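PDB 4ZM6: N-acetyl-beta-D glucosaminidase from Rhizomucor miehei CAU432, which combines a family 3 beta-N-acetylglucosaminidase with a GCN5-related glucosamine N-acetyltransferase region that binds acetyl coenzyme A. Local coordinates for residues F657-Q671 against G846-F858. Sequence-based numbering, arbitrary orientation. Where two conformers were deposited one is given.
With ACO (acetyl coenzyme *a), chain C.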
loop_
_atom_site.group_PDB
_atom_site.type_symbol
_atom_site.label_atom_id
_atom_site.label_comp_id
_atom_site.label_asym_id
_atom_site.label_seq_id
_atom_site.Cartn_x
_atom_site.Cartn_y
_atom_site.Cartn_z
ATOM N N PHE A 657 -11.106 -10.096 26.602
ATOM C CA PHE A 657 -12.306 -9.598 27.281
ATOM C C PHE A 657 -13.480 -9.514 26.295
ATOM O O PHE A 657 -13.273 -9.236 25.111
ATOM C CB PHE A 657 -12.051 -8.206 27.865
ATOM C CG PHE A 657 -10.821 -8.110 28.736
ATOM C CD1 PHE A 657 -10.679 -8.912 29.862
ATOM C CD2 PHE A 657 -9.819 -7.188 28.451
ATOM C CE1 PHE A 657 -9.551 -8.812 30.668
ATOM C CE2 PHE A 657 -8.691 -7.084 29.254
ATOM C CZ PHE A 657 -8.557 -7.894 30.366
ATOM N N PRO A 658 -14.715 -9.766 26.773
ATOM C CA PRO A 658 -15.910 -9.646 25.937
ATOM C C PRO A 658 -16.406 -8.207 25.833
ATOM O O PRO A 658 -17.137 -7.869 24.908
ATOM C CB PRO A 658 -16.935 -10.483 26.690
ATOM C CG PRO A 658 -16.560 -10.286 28.117
ATOM C CD PRO A 658 -15.060 -10.208 28.139
ATOM N N GLY A 659 -16.031 -7.388 26.809
ATOM C CA GLY A 659 -16.328 -5.967 26.811
ATOM C C GLY A 659 -15.223 -5.304 27.599
ATOM O O GLY A 659 -14.087 -5.776 27.574
ATOM N N VAL A 660 -15.541 -4.227 28.310
ATOM C CA VAL A 660 -14.530 -3.524 29.080
ATOM C C VAL A 660 -14.679 -3.876 30.555
ATOM O O VAL A 660 -15.740 -3.669 31.137
ATOM C CB VAL A 660 -14.624 -1.997 28.896
ATOM C CG1 VAL A 660 -13.491 -1.301 29.645
ATOM C CG2 VAL A 660 -14.593 -1.635 27.415
ATOM N N PRO A 661 -13.615 -4.415 31.166
ATOM C CA PRO A 661 -13.635 -4.715 32.598
ATOM C C PRO A 661 -14.208 -3.566 33.420
ATOM O O PRO A 661 -14.078 -2.401 33.032
ATOM C CB PRO A 661 -12.156 -4.923 32.932
ATOM C CG PRO A 661 -11.548 -5.405 31.663
ATOM C CD PRO A 661 -12.350 -4.823 30.530
ATOM N N ASP A 662 -14.840 -3.905 34.542
ATOM C CA ASP A 662 -15.517 -2.921 35.389
ATOM C C ASP A 662 -15.021 -2.878 36.840
ATOM O O ASP A 662 -15.350 -1.948 37.576
ATOM C CB ASP A 662 -17.017 -3.212 35.378
ATOM C CG ASP A 662 -17.829 -2.083 35.950
ATOM O OD1 ASP A 662 -17.835 -0.989 35.349
ATOM O OD2 ASP A 662 -18.459 -2.292 37.005
ATOM N N ASP A 663 -14.213 -3.851 37.245
ATOM C CA ASP A 663 -13.920 -4.058 38.662
ATOM C C ASP A 663 -12.682 -3.310 39.175
ATOM O O ASP A 663 -12.287 -3.492 40.324
ATOM C CB ASP A 663 -13.794 -5.559 38.948
ATOM C CG ASP A 663 -15.008 -6.346 38.473
ATOM O OD1 ASP A 663 -16.150 -5.958 38.811
ATOM O OD2 ASP A 663 -14.823 -7.345 37.744
ATOM N N ASP A 664 -12.070 -2.473 38.342
ATOM C CA ASP A 664 -11.006 -1.594 38.811
ATOM C C ASP A 664 -11.111 -0.226 38.149
ATOM O O ASP A 664 -11.784 -0.070 37.130
ATOM C CB ASP A 664 -9.624 -2.216 38.589
ATOM C CG ASP A 664 -9.183 -2.163 37.144
ATOM O OD1 ASP A 664 -9.792 -2.872 36.317
ATOM O OD2 ASP A 664 -8.224 -1.418 36.836
ATOM N N ALA A 665 -10.442 0.756 38.748
ATOM C CA ALA A 665 -10.574 2.160 38.352
ATOM C C ALA A 665 -9.971 2.451 36.981
ATOM O O ALA A 665 -10.585 3.142 36.176
ATOM C CB ALA A 665 -9.943 3.062 39.405
ATOM N N GLN A 666 -8.776 1.929 36.717
ATOM C CA GLN A 666 -8.132 2.114 35.412
ATOM C C GLN A 666 -9.000 1.568 34.268
ATOM O O GLN A 666 -9.011 2.127 33.165
ATOM C CB GLN A 666 -6.741 1.468 35.386
ATOM N N SER A 667 -9.735 0.494 34.535
ATOM C CA SER A 667 -10.642 -0.072 33.543
ATOM C C SER A 667 -11.873 0.801 33.313
ATOM O O SER A 667 -12.235 1.066 32.169
ATOM C CB SER A 667 -11.071 -1.484 33.935
ATOM O OG SER A 667 -9.977 -2.376 33.835
ATOM N N ARG A 668 -12.520 1.239 34.390
ATOM C CA ARG A 668 -13.676 2.133 34.267
ATOM C C ARG A 668 -13.277 3.434 33.571
ATOM O O ARG A 668 -14.032 3.971 32.761
ATOM C CB ARG A 668 -14.313 2.414 35.633
ATOM C CG ARG A 668 -15.358 1.386 36.046
ATOM C CD ARG A 668 -15.750 1.504 37.513
ATOM N NE ARG A 668 -14.660 1.108 38.404
ATOM C CZ ARG A 668 -14.735 1.079 39.731
ATOM N NH1 ARG A 668 -15.862 1.414 40.356
ATOM N NH2 ARG A 668 -13.677 0.707 40.447
ATOM N N LYS A 669 -12.079 3.921 33.874
ATOM C CA LYS A 669 -11.512 5.073 33.172
ATOM C C LYS A 669 -11.409 4.815 31.663
ATOM O O LYS A 669 -11.727 5.689 30.856
ATOM C CB LYS A 669 -10.134 5.404 33.744
ATOM C CG LYS A 669 -9.579 6.749 33.313
ATOM C CD LYS A 669 -8.316 7.119 34.086
ATOM C CE LYS A 669 -8.568 7.196 35.589
ATOM N NZ LYS A 669 -7.513 7.961 36.315
ATOM N N ALA A 670 -10.971 3.613 31.292
ATOM C CA ALA A 670 -10.899 3.217 29.883
ATOM C C ALA A 670 -12.278 3.120 29.230
ATOM O O ALA A 670 -12.397 3.249 28.019
ATOM C CB ALA A 670 -10.151 1.900 29.734
ATOM N N GLN A 671 -13.316 2.881 30.023
ATOM C CA GLN A 671 -14.681 2.902 29.500
ATOM C C GLN A 671 -15.070 4.312 29.067
ATOM O O GLN A 671 -15.694 4.501 28.022
ATOM C CB GLN A 671 -15.679 2.411 30.543
ATOM C CG GLN A 671 -15.524 0.954 30.940
ATOM C CD GLN A 671 -16.536 0.527 31.982
ATOM O OE1 GLN A 671 -16.278 -0.358 32.802
ATOM N NE2 GLN A 671 -17.692 1.166 31.962
ATOM N N GLY A 846 -23.944 -23.414 42.245
ATOM C CA GLY A 846 -22.715 -23.009 42.937
ATOM C C GLY A 846 -21.827 -21.959 42.287
ATOM O O GLY A 846 -20.705 -21.741 42.752
ATOM N N TYR A 847 -22.304 -21.302 41.228
ATOM C CA TYR A 847 -21.518 -20.244 40.567
ATOM C C TYR A 847 -21.829 -18.861 41.139
ATOM O O TYR A 847 -22.977 -18.420 41.119
ATOM C CB TYR A 847 -21.754 -20.229 39.054
ATOM C CG TYR A 847 -21.155 -21.402 38.319
ATOM C CD1 TYR A 847 -19.786 -21.477 38.091
ATOM C CD2 TYR A 847 -21.959 -22.429 37.843
ATOM C CE1 TYR A 847 -19.235 -22.551 37.417
ATOM C CE2 TYR A 847 -21.422 -23.507 37.167
ATOM C CZ TYR A 847 -20.062 -23.568 36.956
ATOM O OH TYR A 847 -19.540 -24.650 36.286
ATOM N N LYS A 848 -20.799 -18.193 41.653
ATOM C CA LYS A 848 -20.892 -16.786 42.037
ATOM C C LYS A 848 -20.076 -15.960 41.044
ATOM O O LYS A 848 -19.201 -16.500 40.362
ATOM C CB LYS A 848 -20.424 -16.581 43.481
ATOM C CG LYS A 848 -18.922 -16.636 43.719
ATOM C CD LYS A 848 -18.638 -16.773 45.211
ATOM C CE LYS A 848 -17.420 -15.979 45.658
ATOM N NZ LYS A 848 -16.149 -16.610 45.219
ATOM N N THR A 849 -20.361 -14.661 40.949
ATOM C CA THR A 849 -19.770 -13.841 39.881
ATOM C C THR A 849 -18.301 -13.566 40.200
ATOM O O THR A 849 -17.932 -13.366 41.356
ATOM C CB THR A 849 -20.514 -12.501 39.601
ATOM O OG1 THR A 849 -19.846 -11.423 40.256
ATOM C CG2 THR A 849 -21.984 -12.535 40.027
ATOM N N TRP A 850 -17.479 -13.572 39.158
ATOM C CA TRP A 850 -16.034 -13.512 39.301
ATOM C C TRP A 850 -15.502 -12.151 38.874
ATOM O O TRP A 850 -14.723 -11.525 39.593
ATOM C CB TRP A 850 -15.396 -14.619 38.458
ATOM C CG TRP A 850 -13.914 -14.593 38.486
ATOM C CD1 TRP A 850 -13.119 -14.673 39.586
ATOM C CD2 TRP A 850 -13.038 -14.470 37.361
ATOM N NE1 TRP A 850 -11.797 -14.605 39.220
ATOM C CE2 TRP A 850 -11.720 -14.481 37.858
ATOM C CE3 TRP A 850 -13.240 -14.349 35.983
ATOM C CZ2 TRP A 850 -10.603 -14.380 37.024
ATOM C CZ3 TRP A 850 -12.128 -14.249 35.152
ATOM C CH2 TRP A 850 -10.828 -14.267 35.677
ATOM N N ARG A 851 -15.905 -11.720 37.682
ATOM C CA ARG A 851 -15.543 -10.415 37.153
ATOM C C ARG A 851 -16.692 -9.901 36.288
ATOM O O ARG A 851 -17.447 -10.696 35.720
ATOM C CB ARG A 851 -14.267 -10.509 36.310
ATOM C CG ARG A 851 -13.020 -10.964 37.052
ATOM C CD ARG A 851 -12.467 -9.881 37.961
ATOM N NE ARG A 851 -11.364 -10.362 38.799
ATOM C CZ ARG A 851 -10.124 -10.599 38.369
ATOM N NH1 ARG A 851 -9.799 -10.416 37.097
ATOM N NH2 ARG A 851 -9.197 -11.029 39.213
ATOM N N SER A 852 -16.816 -8.577 36.177
ATOM C CA SER A 852 -17.884 -7.963 35.375
ATOM C C SER A 852 -17.323 -7.074 34.266
ATOM O O SER A 852 -16.241 -6.502 34.402
ATOM C CB SER A 852 -18.829 -7.157 36.271
ATOM O OG SER A 852 -19.335 -7.956 37.332
ATOM N N TYR A 853 -18.066 -6.973 33.167
ATOM C CA TYR A 853 -17.676 -6.145 32.024
ATOM C C TYR A 853 -18.859 -5.337 31.512
ATOM O O TYR A 853 -20.004 -5.753 31.644
ATOM C CB TYR A 853 -17.147 -7.011 30.873
ATOM C CG TYR A 853 -16.218 -8.126 31.298
ATOM C CD1 TYR A 853 -16.721 -9.367 31.652
ATOM C CD2 TYR A 853 -14.839 -7.943 31.337
ATOM C CE1 TYR A 853 -15.885 -10.393 32.037
ATOM C CE2 TYR A 853 -13.990 -8.971 31.722
ATOM C CZ TYR A 853 -14.526 -10.194 32.074
ATOM O OH TYR A 853 -13.709 -11.230 32.464
ATOM N N ARG A 854 -18.576 -4.187 30.912
ATOM C CA ARG A 854 -19.598 -3.413 30.215
ATOM C C ARG A 854 -19.324 -3.476 28.725
ATOM O O ARG A 854 -18.262 -3.050 28.268
ATOM C CB ARG A 854 -19.590 -1.962 30.677
ATOM C CG ARG A 854 -20.641 -1.088 30.000
ATOM C CD ARG A 854 -20.512 0.365 30.429
ATOM N NE ARG A 854 -20.515 0.493 31.885
ATOM C CZ ARG A 854 -21.605 0.420 32.645
ATOM N NH1 ARG A 854 -22.807 0.210 32.104
ATOM N NH2 ARG A 854 -21.488 0.539 33.966
ATOM N N LEU A 855 -20.279 -4.006 27.968
ATOM C CA LEU A 855 -20.118 -4.120 26.530
ATOM C C LEU A 855 -20.164 -2.744 25.883
ATOM O O LEU A 855 -20.698 -1.793 26.457
ATOM C CB LEU A 855 -21.208 -5.006 25.927
ATOM C CG LEU A 855 -21.326 -6.431 26.478
ATOM C CD1 LEU A 855 -22.229 -7.263 25.575
ATOM C CD2 LEU A 855 -19.959 -7.090 26.634
ATOM N N GLY A 856 -19.581 -2.654 24.693
ATOM C CA GLY A 856 -19.610 -1.442 23.882
ATOM C C GLY A 856 -19.675 -1.849 22.430
ATOM O O GLY A 856 -19.127 -2.884 22.052
ATOM N N HIS A 857 -20.348 -1.045 21.614
ATOM C CA HIS A 857 -20.472 -1.324 20.187
ATOM C C HIS A 857 -20.539 -0.012 19.420
ATOM O O HIS A 857 -20.554 1.064 20.021
ATOM C CB HIS A 857 -21.721 -2.165 19.912
ATOM C CG HIS A 857 -23.000 -1.397 20.024
ATOM N ND1 HIS A 857 -23.657 -1.218 21.224
ATOM C CD2 HIS A 857 -23.739 -0.753 19.090
ATOM C CE1 HIS A 857 -24.747 -0.500 21.022
ATOM N NE2 HIS A 857 -24.821 -0.206 19.735
ATOM N N PHE A 858 -20.565 -0.107 18.093
ATOM C CA PHE A 858 -20.604 1.079 17.230
ATOM C C PHE A 858 -21.032 0.705 15.814
ATOM O O PHE A 858 -20.666 -0.343 15.283
ATOM C CB PHE A 858 -19.236 1.781 17.194
ATOM C CG PHE A 858 -19.231 3.063 16.397
ATOM C CD1 PHE A 858 -19.679 4.252 16.960
ATOM C CD2 PHE A 858 -18.783 3.082 15.080
ATOM C CE1 PHE A 858 -19.684 5.431 16.231
ATOM C CE2 PHE A 858 -18.783 4.262 14.342
ATOM C CZ PHE A 858 -19.235 5.436 14.919
ATOM O OXT PHE A 858 -21.754 1.453 15.155
HETATM N N1A ACO C . -1.779 16.882 26.561
HETATM C C2A ACO C . -2.795 16.932 27.454
HETATM N N3A ACO C . -3.742 15.972 27.550
HETATM C C4A ACO C . -3.721 14.876 26.746
HETATM C C5A ACO C . -2.645 14.763 25.744
HETATM C C6A ACO C . -1.640 15.850 25.689
HETATM N N6A ACO C . -0.623 15.800 24.795
HETATM N N7A ACO C . -2.853 13.622 25.080
HETATM C C8A ACO C . -3.968 13.044 25.599
HETATM N N9A ACO C . -4.493 13.794 26.589
HETATM C C1B ACO C . -5.710 13.449 27.375
HETATM C C2B ACO C . -6.971 14.088 26.798
HETATM O O2B ACO C . -7.744 14.687 27.847
HETATM C C3B ACO C . -7.723 12.969 26.091
HETATM O O3B ACO C . -9.157 13.056 26.194
HETATM P P3B ACO C . -10.079 12.745 27.494
HETATM O O7A ACO C . -10.331 11.253 27.449
HETATM O O8A ACO C . -9.298 13.248 28.687
HETATM O O9A ACO C . -11.313 13.554 27.213
HETATM C C4B ACO C . -7.138 11.689 26.684
HETATM O O4B ACO C . -5.910 12.030 27.346
HETATM C C5B ACO C . -6.902 10.636 25.608
HETATM O O5B ACO C . -5.843 9.797 26.046
HETATM P P1A ACO C . -4.755 9.196 25.037
HETATM O O1A ACO C . -3.402 9.694 25.491
HETATM O O2A ACO C . -5.167 9.363 23.599
HETATM O O3A ACO C . -4.987 7.666 25.457
HETATM P P2A ACO C . -3.897 6.869 26.313
HETATM O O4A ACO C . -2.599 6.888 25.539
HETATM O O5A ACO C . -3.908 7.367 27.729
HETATM O O6A ACO C . -4.543 5.401 26.277
HETATM C CBP ACO C . -6.031 3.793 27.312
HETATM C CCP ACO C . -5.876 5.192 26.742
HETATM C CDP ACO C . -5.777 2.761 26.223
HETATM C CEP ACO C . -7.458 3.634 27.815
HETATM C CAP ACO C . -5.018 3.659 28.451
HETATM O OAP ACO C . -5.496 4.358 29.597
HETATM C C9P ACO C . -4.710 2.236 28.820
HETATM O O9P ACO C . -3.730 1.696 28.325
HETATM N N8P ACO C . -5.503 1.615 29.692
HETATM C C7P ACO C . -5.210 0.259 30.115
HETATM C C6P ACO C . -6.372 -0.402 30.836
HETATM C C5P ACO C . -7.574 -0.733 29.971
HETATM O O5P ACO C . -8.641 -0.786 30.558
HETATM N N4P ACO C . -7.469 -0.993 28.657
HETATM C C3P ACO C . -8.625 -1.386 27.845
HETATM C C2P ACO C . -8.820 -2.906 27.775
HETATM S S1P ACO C . -10.461 -3.377 27.282
HETATM C C ACO C . -10.394 -3.474 25.626
HETATM O O ACO C . -9.382 -3.154 25.027
HETATM C CH3 ACO C . -11.616 -3.956 24.912
HETATM O O HOH W 1 -13.340 -6.281 35.646
#
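A short antiparallel strand pair joins the two acetyltransferase-family regions of the chain: Val660 and Pro661, just ahead of the helix that begins at Ala665, lie along the C-terminal strand at Arg854 and Tyr853. Val660 and Arg854 form the hydrogen-bonded pair, Val660 N to Arg854 O at 3.0 Å and Arg854 N to Val660 O at 2.9 Å. Past the non-hydrogen-bonded pair of Pro661 and Tyr853, whose side chains diverge, Asp662 N donates to Ser852 O (3.0 Å), a more bent bond with 132° at the hydrogen. Beyond it the Asp663 carboxylate takes over: OD2, through its syn lone pair, takes Ser852 N at 2.8 Å, and a water ties that same oxygen and Asp663 N to Ser852 O. The Tyr853 ring, its CG anti to the carbonyl carbon (chi1 -43°), carries the apolar side. Pro658 CD makes a CH-pi contact over one face, 3.7 Å from the Tyr853 centroid, the proline standing crosswise, while Phe657 CD1 meets Tyr853 CE2 at 3.8 Å. Tyr853 OH is hydrogen-bonded to Asp688 OD2, and Arg854 NH1 to Asp682 O. Ala670 CB packs against the pantetheine oxygen O5P of acetyl coenzyme A. Main-chain bonds and a buried aromatic-proline cluster thus fasten the C-terminal strand to the segment leading into a cofactor-lining helix, and the two donors on Asp663 OD2 probably keep its carboxylate turned toward Ser852 N.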